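Local structure of ferritin (Mycoplasma penetrans, 7DIE) at residues H19-Y30 / A98-V109. The protein probably takes up iron(II), oxidises it at ferroxidase centres and stores it as ferric iron inside a cage of 24 subunits. Sequence-based numbering, arbitrary orientation.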
loop_
_atom_site.group_PDB
_atom_site.type_symbol
_atom_site.label_atom_id
_atom_site.label_comp_id
_atom_site.label_asym_id
_atom_site.label_seq_id
_atom_site.Cartn_x
_atom_site.Cartn_y
_atom_site.Cartn_z
ATOM N N HIS A 19 -22.227 -44.677 19.148
ATOM C CA HIS A 19 -21.949 -44.166 17.816
ATOM C C HIS A 19 -20.529 -43.599 17.719
ATOM O O HIS A 19 -19.878 -43.723 16.673
ATOM C CB HIS A 19 -22.962 -43.111 17.403
ATOM C CG HIS A 19 -22.725 -42.652 16.007
ATOM N ND1 HIS A 19 -22.855 -43.502 14.927
ATOM C CD2 HIS A 19 -22.227 -41.493 15.523
ATOM C CE1 HIS A 19 -22.496 -42.864 13.830
ATOM N NE2 HIS A 19 -22.114 -41.644 14.164
ATOM N N TYR A 20 -20.026 -42.975 18.789
ATOM C CA TYR A 20 -18.610 -42.593 18.796
ATOM C C TYR A 20 -17.727 -43.800 18.505
ATOM O O TYR A 20 -16.797 -43.732 17.686
ATOM C CB TYR A 20 -18.236 -41.957 20.141
ATOM C CG TYR A 20 -16.788 -41.458 20.220
ATOM C CD1 TYR A 20 -15.738 -42.341 20.402
ATOM C CD2 TYR A 20 -16.496 -40.102 20.148
ATOM C CE1 TYR A 20 -14.422 -41.901 20.475
ATOM C CE2 TYR A 20 -15.176 -39.639 20.240
ATOM C CZ TYR A 20 -14.144 -40.549 20.405
ATOM O OH TYR A 20 -12.822 -40.129 20.487
ATOM N N ASN A 21 -17.999 -44.927 19.175
ATOM C CA ASN A 21 -17.201 -46.127 18.932
ATOM C C ASN A 21 -17.329 -46.601 17.489
ATOM O O ASN A 21 -16.382 -47.165 16.941
ATOM C CB ASN A 21 -17.612 -47.251 19.897
ATOM C CG ASN A 21 -17.055 -47.055 21.293
ATOM O OD1 ASN A 21 -15.968 -47.541 21.609
ATOM N ND2 ASN A 21 -17.783 -46.323 22.132
ATOM N N VAL A 22 -18.494 -46.409 16.869
ATOM C CA VAL A 22 -18.664 -46.840 15.482
ATOM C C VAL A 22 -17.880 -45.936 14.536
ATOM O O VAL A 22 -17.256 -46.413 13.570
ATOM C CB VAL A 22 -20.159 -46.892 15.119
ATOM C CG1 VAL A 22 -20.337 -47.136 13.617
ATOM C CG2 VAL A 22 -20.863 -47.993 15.936
ATOM N N GLU A 23 -17.884 -44.619 14.787
ATOM C CA GLU A 23 -17.050 -43.729 13.964
ATOM C C GLU A 23 -15.564 -44.025 14.155
ATOM O O GLU A 23 -14.776 -43.955 13.199
ATOM C CB GLU A 23 -17.332 -42.263 14.302
ATOM C CG GLU A 23 -18.801 -41.834 14.122
ATOM C CD GLU A 23 -19.107 -41.357 12.707
ATOM O OE1 GLU A 23 -18.325 -41.669 11.774
ATOM O OE2 GLU A 23 -20.132 -40.663 12.533
ATOM N N LEU A 24 -15.157 -44.332 15.388
ATOM C CA LEU A 24 -13.768 -44.698 15.647
ATOM C C LEU A 24 -13.436 -46.048 15.031
ATOM O O LEU A 24 -12.314 -46.270 14.566
ATOM C CB LEU A 24 -13.506 -44.717 17.162
ATOM C CG LEU A 24 -12.127 -45.192 17.638
ATOM C CD1 LEU A 24 -11.011 -44.368 16.980
ATOM C CD2 LEU A 24 -12.047 -45.121 19.187
ATOM N N CYS A 25 -14.395 -46.973 15.025
ATOM C CA CYS A 25 -14.138 -48.245 14.365
ATOM C C CYS A 25 -13.843 -48.009 12.889
ATOM O O CYS A 25 -12.898 -48.585 12.329
ATOM C CB CYS A 25 -15.339 -49.183 14.558
ATOM S SG CYS A 25 -15.108 -50.821 13.833
ATOM N N ALA A 26 -14.600 -47.100 12.266
ATOM C CA ALA A 26 -14.367 -46.735 10.873
ATOM C C ALA A 26 -12.996 -46.103 10.700
ATOM O O ALA A 26 -12.249 -46.467 9.788
ATOM C CB ALA A 26 -15.464 -45.782 10.386
ATOM N N ALA A 27 -12.650 -45.148 11.572
ATOM C CA ALA A 27 -11.327 -44.523 11.509
ATOM C C ALA A 27 -10.232 -45.570 11.614
ATOM O O ALA A 27 -9.293 -45.590 10.806
ATOM C CB ALA A 27 -11.169 -43.487 12.631
ATOM N N ASN A 28 -10.339 -46.443 12.622
ATOM C CA ASN A 28 -9.368 -47.515 12.818
ATOM C C ASN A 28 -9.265 -48.405 11.593
ATOM O O ASN A 28 -8.163 -48.792 11.193
ATOM C CB ASN A 28 -9.750 -48.349 14.048
ATOM C CG ASN A 28 -9.410 -47.641 15.345
ATOM O OD1 ASN A 28 -8.523 -46.790 15.365
ATOM N ND2 ASN A 28 -10.099 -47.999 16.438
ATOM N N LEU A 29 -10.403 -48.770 11.002
ATOM C CA LEU A 29 -10.365 -49.576 9.784
ATOM C C LEU A 29 -9.688 -48.822 8.646
ATOM O O LEU A 29 -8.847 -49.385 7.924
ATOM C CB LEU A 29 -11.783 -50.009 9.383
ATOM C CG LEU A 29 -11.780 -50.789 8.058
ATOM C CD1 LEU A 29 -11.075 -52.149 8.208
ATOM C CD2 LEU A 29 -13.180 -50.960 7.489
ATOM N N TYR A 30 -10.010 -47.533 8.485
ATOM C CA TYR A 30 -9.459 -46.783 7.353
ATOM C C TYR A 30 -7.948 -46.609 7.475
ATOM O O TYR A 30 -7.229 -46.661 6.466
ATOM C CB TYR A 30 -10.164 -45.419 7.214
ATOM C CG TYR A 30 -11.651 -45.556 6.938
ATOM C CD1 TYR A 30 -12.162 -46.730 6.385
ATOM C CD2 TYR A 30 -12.555 -44.534 7.261
ATOM C CE1 TYR A 30 -13.532 -46.885 6.146
ATOM C CE2 TYR A 30 -13.931 -44.677 7.022
ATOM C CZ TYR A 30 -14.407 -45.868 6.465
ATOM O OH TYR A 30 -15.753 -46.055 6.223
ATOM N N ALA A 98 -14.344 -51.282 3.139
ATOM C CA ALA A 98 -14.635 -49.879 3.430
ATOM C C ALA A 98 -16.107 -49.555 3.201
ATOM O O ALA A 98 -16.726 -48.837 3.996
ATOM C CB ALA A 98 -13.753 -48.974 2.567
ATOM N N LEU A 99 -16.680 -50.050 2.096
ATOM C CA LEU A 99 -18.095 -49.805 1.826
ATOM C C LEU A 99 -18.982 -50.408 2.912
ATOM O O LEU A 99 -19.960 -49.783 3.345
ATOM C CB LEU A 99 -18.462 -50.374 0.454
ATOM C CG LEU A 99 -19.847 -50.041 -0.091
ATOM C CD1 LEU A 99 -19.987 -48.539 -0.278
ATOM C CD2 LEU A 99 -20.082 -50.771 -1.416
ATOM N N LYS A 100 -18.668 -51.632 3.357
ATOM C CA LYS A 100 -19.449 -52.238 4.435
ATOM C C LYS A 100 -19.352 -51.414 5.711
ATOM O O LYS A 100 -20.349 -51.218 6.418
ATOM C CB LYS A 100 -18.971 -53.668 4.710
ATOM C CG LYS A 100 -19.318 -54.668 3.636
ATOM C CD LYS A 100 -18.683 -56.029 3.932
ATOM C CE LYS A 100 -18.443 -56.797 2.635
ATOM N NZ LYS A 100 -17.405 -57.854 2.787
ATOM N N MET A 101 -18.155 -50.918 6.017
ATOM C CA MET A 101 -17.957 -50.153 7.247
ATOM C C MET A 101 -18.727 -48.845 7.213
ATOM O O MET A 101 -19.446 -48.513 8.158
ATOM C CB MET A 101 -16.473 -49.881 7.447
ATOM C CG MET A 101 -16.169 -49.016 8.656
ATOM S SD MET A 101 -16.312 -49.997 10.167
ATOM C CE MET A 101 -17.631 -49.169 11.046
ATOM N N GLU A 102 -18.569 -48.063 6.136
ATOM C CA GLU A 102 -19.251 -46.774 6.102
ATOM C C GLU A 102 -20.757 -46.962 6.075
ATOM O O GLU A 102 -21.505 -46.163 6.653
ATOM C CB GLU A 102 -18.786 -45.952 4.897
ATOM C CG GLU A 102 -19.111 -44.479 5.030
ATOM C CD GLU A 102 -18.511 -43.859 6.288
ATOM O OE1 GLU A 102 -17.315 -44.077 6.558
ATOM O OE2 GLU A 102 -19.228 -43.135 6.993
ATOM N N SER A 103 -21.224 -48.018 5.419
ATOM C CA SER A 103 -22.652 -48.279 5.443
ATOM C C SER A 103 -23.129 -48.542 6.868
ATOM O O SER A 103 -24.223 -48.096 7.250
ATOM C CB SER A 103 -22.982 -49.440 4.500
ATOM O OG SER A 103 -24.367 -49.733 4.574
ATOM N N LYS A 104 -22.307 -49.206 7.691
ATOM C CA LYS A 104 -22.687 -49.397 9.087
ATOM C C LYS A 104 -22.643 -48.098 9.881
ATOM O O LYS A 104 -23.458 -47.918 10.796
ATOM C CB LYS A 104 -21.798 -50.438 9.767
ATOM C CG LYS A 104 -21.977 -51.852 9.226
ATOM C CD LYS A 104 -20.972 -52.816 9.862
ATOM C CE LYS A 104 -21.117 -54.241 9.313
ATOM N NZ LYS A 104 -22.488 -54.817 9.493
ATOM N N VAL A 105 -21.690 -47.203 9.585
ATOM C CA VAL A 105 -21.714 -45.882 10.213
ATOM C C VAL A 105 -23.049 -45.204 9.944
ATOM O O VAL A 105 -23.688 -44.663 10.851
ATOM C CB VAL A 105 -20.553 -45.003 9.702
ATOM C CG1 VAL A 105 -20.679 -43.595 10.293
ATOM C CG2 VAL A 105 -19.222 -45.594 10.035
ATOM N N ARG A 106 -23.469 -45.204 8.677
ATOM C CA ARG A 106 -24.717 -44.555 8.293
ATOM C C ARG A 106 -25.911 -45.186 9.012
ATOM O O ARG A 106 -26.824 -44.481 9.466
ATOM C CB ARG A 106 -24.867 -44.640 6.773
ATOM C CG ARG A 106 -26.195 -44.110 6.223
ATOM C CD ARG A 106 -26.142 -44.115 4.699
ATOM N NE ARG A 106 -27.387 -43.672 4.070
ATOM C CZ ARG A 106 -28.205 -44.470 3.392
ATOM N NH1 ARG A 106 -27.912 -45.764 3.270
ATOM N NH2 ARG A 106 -29.313 -43.980 2.843
ATOM N N GLU A 107 -25.916 -46.513 9.155
ATOM C CA GLU A 107 -27.038 -47.136 9.871
ATOM C C GLU A 107 -27.021 -46.778 11.352
ATOM O O GLU A 107 -28.081 -46.580 11.961
ATOM C CB GLU A 107 -27.022 -48.651 9.670
ATOM C CG GLU A 107 -27.527 -49.046 8.278
ATOM C CD GLU A 107 -28.802 -48.286 7.846
ATOM O OE1 GLU A 107 -28.739 -47.480 6.861
ATOM O OE2 GLU A 107 -29.859 -48.515 8.493
ATOM N N SER A 108 -25.827 -46.694 11.949
ATOM C CA SER A 108 -25.704 -46.219 13.326
ATOM C C SER A 108 -26.265 -44.805 13.490
ATOM O O SER A 108 -27.045 -44.539 14.414
ATOM C CB SER A 108 -24.239 -46.279 13.766
ATOM O OG SER A 108 -24.144 -46.043 15.149
ATOM N N VAL A 109 -25.863 -43.874 12.615
ATOM C CA VAL A 109 -26.443 -42.529 12.652
ATOM C C VAL A 109 -27.968 -42.600 12.659
ATOM O O VAL A 109 -28.641 -41.953 13.472
ATOM C CB VAL A 109 -25.941 -41.685 11.463
ATOM C CG1 VAL A 109 -26.744 -40.377 11.365
ATOM C CG2 VAL A 109 -24.445 -41.395 11.608
#
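Y30 OH donates to OE1 of E102 in a short hydrogen bond of 2.5 Å, in the middle of the four-helix bundle. The phenol reaches OE1 from its anti side, 22° out of the carboxylate plane, while OE2 of E102 is held by a salt bridge to K56. K56 also pairs with OE1 of E23, and its positive charge probably eases the approach of the two glutamates. At the other end, H19 is gripped through both ring nitrogens: ND1 lies 2.9 Å from OG of S108 in a nearly straight hydrogen bond, and NE2 donates to OE2 of E23 at 2.7 Å, a bent bond whose acceptor lies well out of the imidazole plane. That pair of bonds fixes the ring's rotation; OE2 of E23 also hydrogen-bonds ND1 of the iron ligand H60, so H19 and S108 stand behind the metal site.

Between these polar ends the packing is knobs-into-holes. M101 drops among C25, A26, L29 and Y30, its chain bent at chi2 (76°) so that SD lies 3.9 Å from SG of C25; CD2 of L29 presses on CB of M101 at 3.5 Å. V105 fills the next hole, formed by H19, V22, E23 and A26.

Segments 19-30 and 98-109 run antiparallel (166° between their directions), their axes 9.5 Å apart at the closest, with helix 43-70 packed against Y30, H19 and A98, and helix 122-150 against Y30, E102 and V109.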